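Local coordinates for protein 303aa long hypothetical esterase (Sulfolobus tokodaii, PDB 3AIN) that probably hydrolyses carboxylic esters as a thermostable, HSL-like carboxylesterase of the alpha/beta hydrolase fold, at residues A[163-177]-A[189-201]. The protein carries 1 engineered substitution. Sequence-based numbering, arbitrary orientation.
Sequences GIAVGGDSAGGNLAA and KLKYQVLIYPAVS
With CG of Leu-195 anti to its carbonyl carbon (chi1 -51°) and CD1 continuing the extended chain, both methyls face helix 171-177: CD1 reaches CB of Ala-177, and the side branch CD2 lies 3.7 Å from CB of Ala-176. Gln-193, on the same sheet face, has CG between backbone N and carbonyl carbon (chi1 54°) and is extended beyond it, which carries OE1 to a water that also donates to Ala-177 O, tying sheet to helix; NE2 bonds Pro-253 O. Its CB lies alongside Val-166, 3.8 Å from CG2. Strand axes 4.6 Å apart at 5°, with Val-194 N donating to Val-166 O and Gly-168 N to Val-194 O, establish parallel pairing, and with the intervening helix they form a beta-alpha-beta unit of the alpha/beta hydrolase fold. Its strand-helix turn matches a nucleophile elbow, GxSxG: Ser-170, probably the nucleophile, has a strained backbone, and Gly-168 sits where a CB would strike Gly-172 O. Ser-170 N donates to Ile-196 O at 2.8 Å. Beyond it, CE1 of Tyr-197 approaches Asp-169 CB obliquely at 3.9 Å. A water joins Tyr-197 OH to Asp-169 OD2 at 2.6 and 2.7 Å; Val-296 N also bonds that hydroxyl, and Tyr-95 and Tyr-109 bond the carboxylate.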
# COMPACT_ATOMS: atom_id res chain seq x y z
N GLY A 163 21.30 9.17 -0.82
CA GLY A 163 20.43 10.32 -0.57
C GLY A 163 19.62 10.21 0.72
O GLY A 163 19.77 9.26 1.48
N ILE A 164 18.90 11.29 1.05
CA ILE A 164 18.24 11.41 2.36
C ILE A 164 16.73 11.54 2.16
O ILE A 164 16.27 12.26 1.28
CB ILE A 164 18.72 12.67 3.12
CG1 ILE A 164 20.26 12.81 3.04
CG2 ILE A 164 18.21 12.65 4.56
CD1 ILE A 164 21.03 11.63 3.64
N ALA A 165 15.95 10.87 3.02
CA ALA A 165 14.50 11.05 3.01
C ALA A 165 14.12 11.45 4.43
O ALA A 165 14.86 11.13 5.37
CB ALA A 165 13.81 9.71 2.65
N VAL A 166 12.89 11.96 4.59
CA VAL A 166 12.31 12.15 5.92
C VAL A 166 11.05 11.30 6.07
O VAL A 166 10.35 11.03 5.10
CB VAL A 166 11.95 13.62 6.23
CG1 VAL A 166 13.26 14.46 6.34
CG2 VAL A 166 11.06 14.22 5.15
N GLY A 167 10.72 10.96 7.31
CA GLY A 167 9.46 10.26 7.55
C GLY A 167 9.00 10.46 8.98
O GLY A 167 9.79 10.82 9.87
N GLY A 168 7.73 10.18 9.23
CA GLY A 168 7.22 10.27 10.59
C GLY A 168 5.75 9.89 10.64
O GLY A 168 5.07 9.95 9.61
N ASP A 169 5.25 9.66 11.86
CA ASP A 169 3.83 9.26 12.06
C ASP A 169 3.14 10.28 12.95
O ASP A 169 3.72 10.73 13.95
CB ASP A 169 3.74 7.87 12.72
CG ASP A 169 4.39 7.84 14.10
OD1 ASP A 169 5.62 8.02 14.19
OD2 ASP A 169 3.63 7.62 15.09
N SER A 170 1.91 10.64 12.56
CA SER A 170 1.10 11.55 13.38
C SER A 170 1.76 12.94 13.56
O SER A 170 2.09 13.57 12.57
CB SER A 170 0.76 10.85 14.70
OG SER A 170 -0.30 11.55 15.35
N ALA A 171 2.04 13.38 14.78
CA ALA A 171 2.81 14.61 14.98
C ALA A 171 4.18 14.51 14.28
O ALA A 171 4.78 15.51 13.88
CB ALA A 171 2.98 14.88 16.51
N GLY A 172 4.73 13.30 14.23
CA GLY A 172 6.00 13.07 13.55
C GLY A 172 5.89 13.31 12.05
O GLY A 172 6.87 13.63 11.39
N GLY A 173 4.76 12.88 11.48
CA GLY A 173 4.46 13.19 10.08
C GLY A 173 4.37 14.68 9.83
O GLY A 173 4.80 15.18 8.77
N ASN A 174 3.73 15.39 10.76
CA ASN A 174 3.76 16.84 10.73
C ASN A 174 5.20 17.34 10.67
O ASN A 174 5.56 18.15 9.81
CB ASN A 174 3.06 17.39 12.00
CG ASN A 174 3.13 18.90 12.08
OD1 ASN A 174 2.17 19.61 11.72
ND2 ASN A 174 4.24 19.41 12.56
N LEU A 175 6.06 16.81 11.54
CA LEU A 175 7.47 17.31 11.52
C LEU A 175 8.22 16.94 10.24
O LEU A 175 9.06 17.72 9.77
CB LEU A 175 8.22 16.81 12.77
CG LEU A 175 7.59 17.33 14.06
CD1 LEU A 175 8.17 16.57 15.26
CD2 LEU A 175 7.83 18.86 14.22
N ALA A 176 8.00 15.74 9.72
CA ALA A 176 8.62 15.37 8.45
C ALA A 176 8.17 16.31 7.37
O ALA A 176 9.01 16.79 6.58
CB ALA A 176 8.27 13.92 8.05
N ALA A 177 6.86 16.61 7.34
CA ALA A 177 6.32 17.49 6.29
C ALA A 177 6.93 18.90 6.39
O ALA A 177 7.34 19.48 5.39
CB ALA A 177 4.81 17.54 6.33
N LYS A 189 18.19 19.03 -0.99
CA LYS A 189 17.43 18.24 -1.95
C LYS A 189 17.21 16.84 -1.40
O LYS A 189 18.07 15.98 -1.53
CB LYS A 189 18.19 18.16 -3.29
CG LYS A 189 18.30 19.49 -4.02
CD LYS A 189 19.62 19.62 -4.76
CE LYS A 189 19.97 21.09 -4.98
NZ LYS A 189 20.29 21.37 -6.41
N LEU A 190 16.03 16.62 -0.82
CA LEU A 190 15.67 15.32 -0.29
C LEU A 190 15.09 14.42 -1.37
O LEU A 190 14.41 14.90 -2.28
CB LEU A 190 14.61 15.52 0.80
CG LEU A 190 15.00 16.49 1.90
CD1 LEU A 190 13.80 16.66 2.87
CD2 LEU A 190 16.20 15.91 2.64
N LYS A 191 15.19 13.11 -1.16
CA LYS A 191 14.74 12.12 -2.13
C LYS A 191 13.23 11.89 -2.02
O LYS A 191 12.60 11.54 -3.01
CB LYS A 191 15.47 10.79 -1.96
CG LYS A 191 16.95 10.79 -2.39
CD LYS A 191 17.14 11.55 -3.69
CE LYS A 191 18.64 11.72 -3.99
NZ LYS A 191 19.12 10.65 -4.90
N TYR A 192 12.71 11.94 -0.80
CA TYR A 192 11.37 11.39 -0.56
C TYR A 192 10.86 11.83 0.82
O TYR A 192 11.65 12.17 1.71
CB TYR A 192 11.44 9.86 -0.63
CG TYR A 192 10.13 9.18 -1.03
CD1 TYR A 192 9.77 9.05 -2.37
CD2 TYR A 192 9.28 8.67 -0.06
CE1 TYR A 192 8.57 8.42 -2.74
CE2 TYR A 192 8.07 8.07 -0.43
CZ TYR A 192 7.75 7.91 -1.76
OH TYR A 192 6.54 7.30 -2.14
N GLN A 193 9.55 11.84 1.00
CA GLN A 193 8.99 12.05 2.34
C GLN A 193 7.89 11.00 2.58
O GLN A 193 7.02 10.80 1.74
CB GLN A 193 8.42 13.48 2.48
CG GLN A 193 7.40 13.87 1.40
CD GLN A 193 6.93 15.32 1.55
OE1 GLN A 193 6.66 15.78 2.65
NE2 GLN A 193 6.89 16.06 0.42
N VAL A 194 7.96 10.33 3.73
CA VAL A 194 6.95 9.32 4.09
C VAL A 194 6.11 9.84 5.26
O VAL A 194 6.66 10.11 6.33
CB VAL A 194 7.65 8.06 4.59
CG1 VAL A 194 6.59 7.02 5.07
CG2 VAL A 194 8.54 7.45 3.47
N LEU A 195 4.84 10.17 4.99
CA LEU A 195 3.99 10.84 5.99
C LEU A 195 2.91 9.85 6.41
O LEU A 195 2.08 9.46 5.59
CB LEU A 195 3.33 12.10 5.37
CG LEU A 195 4.33 13.05 4.67
CD1 LEU A 195 3.58 14.27 4.17
CD2 LEU A 195 5.43 13.49 5.66
N ILE A 196 3.04 9.33 7.63
CA ILE A 196 2.15 8.28 8.11
C ILE A 196 1.08 8.91 9.00
O ILE A 196 1.41 9.49 10.03
CB ILE A 196 2.93 7.25 8.97
CG1 ILE A 196 4.13 6.72 8.16
CG2 ILE A 196 1.97 6.10 9.36
CD1 ILE A 196 5.13 5.90 9.00
N TYR A 197 -0.17 8.88 8.52
CA TYR A 197 -1.28 9.64 9.12
C TYR A 197 -0.86 10.97 9.76
O TYR A 197 -0.98 11.18 10.97
CB TYR A 197 -2.17 8.79 10.06
CG TYR A 197 -1.49 7.69 10.88
CD1 TYR A 197 -0.67 8.01 11.94
CD2 TYR A 197 -1.59 6.35 10.48
CE1 TYR A 197 -0.03 7.01 12.67
CE2 TYR A 197 -0.92 5.35 11.19
CZ TYR A 197 -0.10 5.70 12.24
OH TYR A 197 0.51 4.70 13.00
N PRO A 198 -0.36 11.88 8.94
CA PRO A 198 0.19 13.12 9.49
C PRO A 198 -0.88 14.07 9.98
O PRO A 198 -2.00 14.10 9.44
CB PRO A 198 0.90 13.75 8.28
CG PRO A 198 0.06 13.27 7.12
CD PRO A 198 -0.16 11.80 7.48
N ALA A 199 -0.50 14.92 10.93
CA ALA A 199 -1.27 16.11 11.26
C ALA A 199 -0.75 17.26 10.39
O ALA A 199 0.43 17.60 10.43
CB ALA A 199 -1.07 16.45 12.74
N VAL A 200 -1.63 17.82 9.58
CA VAL A 200 -1.21 18.88 8.67
C VAL A 200 -1.94 20.21 8.84
O VAL A 200 -1.55 21.21 8.25
CB VAL A 200 -1.26 18.42 7.21
CG1 VAL A 200 -0.39 17.19 6.98
CG2 VAL A 200 -2.72 18.15 6.75
N SER A 201 -2.99 20.25 9.67
CA SER A 201 -3.71 21.49 9.86
C SER A 201 -4.45 21.47 11.19
O SER A 201 -5.08 20.46 11.53
CB SER A 201 -4.72 21.68 8.69
OG SER A 201 -5.35 22.97 8.75
O HOH W 1 19.22 13.58 -0.68
O HOH W 2 1.95 5.48 15.03
O HOH W 3 6.13 18.33 2.97